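Side-chain contacts in flagellar motor switch protein FliG (Helicobacter pylori 26695, PDB 5WUJ), which forms part of a flagellar switch complex that contacts chemotaxis proteins and the motor components determining rotation direction, and is required for flagellum synthesis and motility: residues B[17-20]-B[21-25]; B[29-32]-B[33-37]. All coordinates share one frame; numbering follows the deposited sequence.

Both contacts are local, and they follow each other along the chain of this N-terminal domain of FliG. Contact 1 (17-20 with 21-25) is the last part of helix 12-23 and the glycine that ends it; contact 2 (29-32 with 33-37) is the end of the next helix, 25-32, and the loop into helix 37-50. Their centres lie about 13 Å apart. They meet directly where Leu20 CD2 packs 4.2 Å from Ile31 CG1, and Leu20 and Leu32 both rest on Ile43 of helix 37-50. Contact 1 is the more buried, its centre about 10 Å from that of the chain, against about 19 Å for contact 2. The chain of another protein packs on both.

Contact 1 of 2, residues B[17-20]-B[21-25]; sequences AILL and IQVGE
Four backbone bonds of the i to i+4 kind carry the helix from 17-20 into 21-25, and they bend as it ends: Ile21 N to Ala17 O is 2.8 Å and nearly straight at 172°, whereas the bond from Gly24 N to Leu20 O is longer and more bent. Val23 N divides itself between Leu19 O at 3.1 Å and a weak bond to Leu20 O. Val23 is also where the side chains meet. Its CG1 lies 4.1 Å from Leu19 CD2 and its CG2 4.1 Å from Leu20 CD2, so each branch of the valine crosses a different leucine. Leu19 reaches it with CG anti to the backbone N (chi1 -179°). Ile21 folds its CG1 back over the preceding turn, 3.2 Å from Ala17 O. Around this turn, Leu19 packs on Leu62 and Phe65 of helix 55-71, Leu20 on Ile43 of helix 37-50, and apolar side chains of the chain of another protein pack on Leu19, Leu20 and Val23. Gly24 then leaves the helix with a positive phi (97°), at which a side chain would jam against the carbonyl of Val23, and serves as N-cap of helix 25-32: a glycine-terminated helix C-terminus followed at once by the next helix of an all-helical domain.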
ATOM      1  N   ALA B  17      -2.337   0.542  -9.248  1.00 17.95           N
ATOM      2  CA  ALA B  17      -1.304   0.013 -10.138  1.00 17.25           C
ATOM      3  C   ALA B  17       0.075   0.125  -9.504  1.00 22.86           C
ATOM      4  O   ALA B  17       0.902  -0.793  -9.627  1.00 24.33           O
ATOM      5  CB  ALA B  17      -1.331   0.746 -11.478  1.00 19.07           C
ATOM      6  N   ILE B  18       0.341   1.234  -8.803  1.00 17.18           N
ATOM      7  CA  ILE B  18       1.621   1.359  -8.108  1.00 18.07           C
ATOM      8  C   ILE B  18       1.745   0.286  -7.029  1.00 18.18           C
ATOM      9  O   ILE B  18       2.807  -0.329  -6.864  1.00 24.85           O
ATOM     10  CB  ILE B  18       1.794   2.784  -7.542  1.00 19.65           C
ATOM     11  CG1 ILE B  18       2.255   3.732  -8.657  1.00 27.42           C
ATOM     12  CG2 ILE B  18       2.813   2.808  -6.418  1.00 18.14           C
ATOM     13  CD1 ILE B  18       1.830   5.174  -8.447  1.00 19.42           C
ATOM     14  N   LEU B  19       0.667   0.023  -6.288  1.00 21.65           N
ATOM     15  CA  LEU B  19       0.706  -1.105  -5.356  1.00 16.58           C
ATOM     16  C   LEU B  19       1.000  -2.407  -6.099  1.00 23.07           C
ATOM     17  O   LEU B  19       1.867  -3.187  -5.683  1.00 20.92           O
ATOM     18  CB  LEU B  19      -0.612  -1.200  -4.576  1.00 16.42           C
ATOM     19  CG  LEU B  19      -0.793  -2.307  -3.528  1.00 28.17           C
ATOM     20  CD1 LEU B  19      -1.877  -1.884  -2.587  1.00 29.91           C
ATOM     21  CD2 LEU B  19      -1.176  -3.649  -4.144  1.00 26.52           C
ATOM     22  N   LEU B  20       0.299  -2.651  -7.221  1.00 20.12           N
ATOM     23  CA  LEU B  20       0.474  -3.921  -7.928  1.00 20.24           C
ATOM     24  C   LEU B  20       1.893  -4.081  -8.461  1.00 22.41           C
ATOM     25  O   LEU B  20       2.494  -5.157  -8.340  1.00 22.63           O
ATOM     26  CB  LEU B  20      -0.543  -4.043  -9.057  1.00 18.01           C
ATOM     27  CG  LEU B  20      -1.947  -4.256  -8.491  1.00 23.47           C
ATOM     28  CD1 LEU B  20      -3.006  -4.154  -9.583  1.00 24.91           C
ATOM     29  CD2 LEU B  20      -2.029  -5.612  -7.769  1.00 18.09           C
ATOM     30  N   ILE B  21       2.446  -3.023  -9.045  1.00 20.67           N
ATOM     31  CA  ILE B  21       3.833  -3.061  -9.502  1.00 18.69           C
ATOM     32  C   ILE B  21       4.748  -3.548  -8.382  1.00 29.22           C
ATOM     33  O   ILE B  21       5.621  -4.395  -8.590  1.00 26.96           O
ATOM     34  CB  ILE B  21       4.265  -1.670 -10.010  1.00 26.71           C
ATOM     35  CG1 ILE B  21       3.552  -1.281 -11.313  1.00 27.85           C
ATOM     36  CG2 ILE B  21       5.785  -1.586 -10.128  1.00 28.52           C
ATOM     37  CD1 ILE B  21       3.665   0.225 -11.665  1.00 20.77           C
ATOM     38  N   GLN B  22       4.560  -3.030  -7.172  1.00 23.35           N
ATOM     39  CA  GLN B  22       5.471  -3.388  -6.092  1.00 27.02           C
ATOM     40  C   GLN B  22       5.252  -4.814  -5.582  1.00 24.60           C
ATOM     41  O   GLN B  22       6.189  -5.414  -5.050  1.00 23.59           O
ATOM     42  CB  GLN B  22       5.337  -2.397  -4.948  1.00 20.75           C
ATOM     43  CG  GLN B  22       5.811  -0.999  -5.279  1.00 22.19           C
ATOM     44  CD  GLN B  22       5.364  -0.020  -4.223  1.00 23.33           C
ATOM     45  OE1 GLN B  22       4.225   0.470  -4.236  1.00 23.00           O
ATOM     46  NE2 GLN B  22       6.228   0.223  -3.265  1.00 22.27           N
ATOM     47  N   VAL B  23       4.040  -5.380  -5.711  1.00 22.32           N
ATOM     48  CA  VAL B  23       3.871  -6.759  -5.237  1.00 27.86           C
ATOM     49  C   VAL B  23       4.370  -7.786  -6.244  1.00 23.68           C
ATOM     50  O   VAL B  23       4.578  -8.949  -5.880  1.00 26.99           O
ATOM     51  CB  VAL B  23       2.418  -7.092  -4.830  1.00 31.39           C
ATOM     52  CG1 VAL B  23       1.964  -6.203  -3.662  1.00 30.56           C
ATOM     53  CG2 VAL B  23       1.454  -6.997  -6.004  1.00 20.59           C
ATOM     54  N   GLY B  24       4.616  -7.393  -7.487  1.00 26.28           N
ATOM     55  CA  GLY B  24       5.202  -8.292  -8.460  1.00 23.44           C
ATOM     56  C   GLY B  24       4.157  -8.942  -9.362  1.00 30.56           C
ATOM     57  O   GLY B  24       2.949  -8.927  -9.098  1.00 22.09           O
ATOM     58  N   GLU B  25       4.663  -9.545 -10.444  1.00 28.95           N
ATOM     59  CA  GLU B  25       3.796 -10.049 -11.504  1.00 29.95           C
ATOM     60  C   GLU B  25       2.911 -11.197 -11.030  1.00 33.76           C
ATOM     61  O   GLU B  25       1.726 -11.251 -11.382  1.00 30.29           O
ATOM     62  CB  GLU B  25       4.629 -10.501 -12.703  1.00 27.38           C
ATOM     63  CG  GLU B  25       3.747 -11.054 -13.828  1.00 46.86           C
ATOM     64  CD  GLU B  25       4.438 -11.096 -15.179  1.00 48.55           C
ATOM     65  OE1 GLU B  25       5.269 -10.207 -15.468  1.00 50.12           O
ATOM     66  OE2 GLU B  25       4.132 -12.017 -15.958  1.00 51.86           O
TER

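Contact 2 of 2, residues B[29-32]-B[33-37]; sequences GEIL and RHLDI
Arg33 lays its guanidinium over the backbone of Gly29, and the next residue, His34, grips the carbonyl of Glu30. The arginine chain bends at chi3 (-73°), which folds its end back over the helix: Gly29 O sits 3.3 Å above the guanidinium plane, near its rim, and is bonded by Arg33 N instead. NH2 reaches the aliphatic part of Glu30, 3.6 Å from CG, while Glu30 OE2 stays 4.2 Å from NH2, beyond a salt bridge, with the two charged planes turned 44° apart. His34 has CG anti to its own carbonyl carbon (chi1 -70°), which sets the ring beside its backbone N, back along the helix; turned about chi2, it puts ND1 3.0 Å from Glu30 O. The oxygen lies in the ring plane, so the imidazole meets the helix edge-on and ND1 is the donor. Here helix 25-32 runs out in a type I beta turn from Leu32 to Leu35, closed by Leu35 N to Leu32 O at 3.1 Å, and Asp36 beyond it is the N-cap of helix 37-50. On the inner side, Leu35 CD1 touches Ile31 CG2 at 4.2 Å and Leu32 CD2 at 4.3 Å, and the leucine packs on Ile40 and Ile43 of that next helix. Asp36 OD2 bonds Ser39 OG and makes a salt bridge to a basic side chain of the chain of another protein.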
ATOM      1  N   GLY B  29      -0.994 -10.903 -11.295  1.00 24.86           N
ATOM      2  CA  GLY B  29      -1.802 -11.802 -12.106  1.00 22.50           C
ATOM      3  C   GLY B  29      -2.960 -12.401 -11.332  1.00 27.83           C
ATOM      4  O   GLY B  29      -4.034 -12.620 -11.891  1.00 26.13           O
ATOM      5  N   GLU B  30      -2.775 -12.650 -10.028  1.00 28.82           N
ATOM      6  CA  GLU B  30      -3.857 -13.235  -9.236  1.00 37.12           C
ATOM      7  C   GLU B  30      -5.004 -12.249  -9.040  1.00 36.71           C
ATOM      8  O   GLU B  30      -6.175 -12.655  -9.026  1.00 35.69           O
ATOM      9  CB  GLU B  30      -3.339 -13.715  -7.881  1.00 38.25           C
ATOM     10  CG  GLU B  30      -2.058 -14.517  -7.970  1.00 61.78           C
ATOM     11  CD  GLU B  30      -2.127 -15.826  -7.224  1.00 82.19           C
ATOM     12  OE1 GLU B  30      -1.063 -16.458  -7.046  1.00 89.61           O
ATOM     13  OE2 GLU B  30      -3.243 -16.220  -6.818  1.00 89.08           O
ATOM     14  N   ILE B  31      -4.695 -10.953  -8.877  1.00 25.16           N
ATOM     15  CA  ILE B  31      -5.751  -9.950  -8.744  1.00 20.94           C
ATOM     16  C   ILE B  31      -6.460  -9.755 -10.077  1.00 26.35           C
ATOM     17  O   ILE B  31      -7.699  -9.764 -10.148  1.00 25.29           O
ATOM     18  CB  ILE B  31      -5.183  -8.613  -8.238  1.00 29.42           C
ATOM     19  CG1 ILE B  31      -4.674  -8.709  -6.793  1.00 28.00           C
ATOM     20  CG2 ILE B  31      -6.269  -7.552  -8.298  1.00 19.07           C
ATOM     21  CD1 ILE B  31      -5.589  -9.440  -5.859  1.00 24.74           C
ATOM     22  N   LEU B  32      -5.678  -9.580 -11.154  1.00 20.98           N
ATOM     23  CA  LEU B  32      -6.260  -9.278 -12.461  1.00 22.10           C
ATOM     24  C   LEU B  32      -7.225 -10.364 -12.915  1.00 31.75           C
ATOM     25  O   LEU B  32      -8.243 -10.059 -13.548  1.00 33.77           O
ATOM     26  CB  LEU B  32      -5.170  -9.097 -13.513  1.00 24.48           C
ATOM     27  CG  LEU B  32      -4.129  -7.993 -13.340  1.00 31.41           C
ATOM     28  CD1 LEU B  32      -3.214  -7.951 -14.561  1.00 32.17           C
ATOM     29  CD2 LEU B  32      -4.755  -6.624 -13.106  1.00 24.72           C
ATOM     30  N   ARG B  33      -6.946 -11.629 -12.581  1.00 26.61           N
ATOM     31  CA  ARG B  33      -7.818 -12.726 -12.988  1.00 33.19           C
ATOM     32  C   ARG B  33      -9.188 -12.680 -12.316  1.00 34.60           C
ATOM     33  O   ARG B  33     -10.082 -13.421 -12.733  1.00 33.54           O
ATOM     34  CB  ARG B  33      -7.131 -14.080 -12.716  1.00 38.69           C
ATOM     35  CG  ARG B  33      -5.938 -14.374 -13.653  1.00 43.10           C
ATOM     36  CD  ARG B  33      -5.447 -15.830 -13.605  1.00 37.69           C
ATOM     37  NE  ARG B  33      -4.721 -16.143 -12.376  1.00 36.86           N
ATOM     38  CZ  ARG B  33      -3.415 -15.942 -12.190  1.00 37.02           C
ATOM     39  NH1 ARG B  33      -2.666 -15.414 -13.154  1.00 31.24           N
ATOM     40  NH2 ARG B  33      -2.856 -16.261 -11.027  1.00 30.73           N
ATOM     41  N   HIS B  34      -9.379 -11.843 -11.294  1.00 36.53           N
ATOM     42  CA  HIS B  34     -10.673 -11.681 -10.649  1.00 37.86           C
ATOM     43  C   HIS B  34     -11.337 -10.348 -10.971  1.00 43.31           C
ATOM     44  O   HIS B  34     -12.418 -10.069 -10.438  1.00 40.96           O
ATOM     45  CB  HIS B  34     -10.533 -11.838  -9.128  1.00 34.30           C
ATOM     46  CG  HIS B  34     -10.234 -13.239  -8.698  1.00 36.25           C
ATOM     47  ND1 HIS B  34      -8.948 -13.704  -8.511  1.00 36.72           N
ATOM     48  CD2 HIS B  34     -11.050 -14.288  -8.442  1.00 38.53           C
ATOM     49  CE1 HIS B  34      -8.988 -14.973  -8.152  1.00 35.79           C
ATOM     50  NE2 HIS B  34     -10.252 -15.353  -8.098  1.00 38.25           N
ATOM     51  N   LEU B  35     -10.732  -9.525 -11.823  1.00 26.67           N
ATOM     52  CA  LEU B  35     -11.326  -8.264 -12.236  1.00 34.65           C
ATOM     53  C   LEU B  35     -12.052  -8.424 -13.567  1.00 38.47           C
ATOM     54  O   LEU B  35     -11.789  -9.347 -14.341  1.00 47.36           O
ATOM     55  CB  LEU B  35     -10.265  -7.166 -12.353  1.00 25.83           C
ATOM     56  CG  LEU B  35      -9.711  -6.663 -11.016  1.00 32.59           C
ATOM     57  CD1 LEU B  35      -8.553  -5.703 -11.252  1.00 25.89           C
ATOM     58  CD2 LEU B  35     -10.809  -6.010 -10.178  1.00 24.74           C
ATOM     59  N   ASP B  36     -12.972  -7.497 -13.823  1.00 35.24           N
ATOM     60  CA  ASP B  36     -13.663  -7.378 -15.100  1.00 35.54           C
ATOM     61  C   ASP B  36     -12.719  -6.760 -16.133  1.00 35.19           C
ATOM     62  O   ASP B  36     -11.694  -6.163 -15.787  1.00 32.76           O
ATOM     63  CB  ASP B  36     -14.914  -6.515 -14.941  1.00 38.31           C
ATOM     64  CG  ASP B  36     -14.566  -5.094 -14.503  1.00 52.20           C
ATOM     65  OD1 ASP B  36     -14.541  -4.185 -15.358  1.00 53.37           O
ATOM     66  OD2 ASP B  36     -14.258  -4.897 -13.305  1.00 48.25           O
ATOM     67  N   ILE B  37     -13.086  -6.883 -17.416  1.00 28.96           N
ATOM     68  CA  ILE B  37     -12.181  -6.470 -18.493  1.00 33.80           C
ATOM     69  C   ILE B  37     -11.917  -4.971 -18.442  1.00 31.43           C
ATOM     70  O   ILE B  37     -10.779  -4.519 -18.624  1.00 32.86           O
ATOM     71  CB  ILE B  37     -12.738  -6.886 -19.866  1.00 44.30           C
ATOM     72  CG1 ILE B  37     -12.651  -8.400 -20.038  1.00 47.31           C
ATOM     73  CG2 ILE B  37     -11.974  -6.178 -20.987  1.00 41.27           C
ATOM     74  CD1 ILE B  37     -13.779  -8.972 -20.864  1.00 57.15           C
TER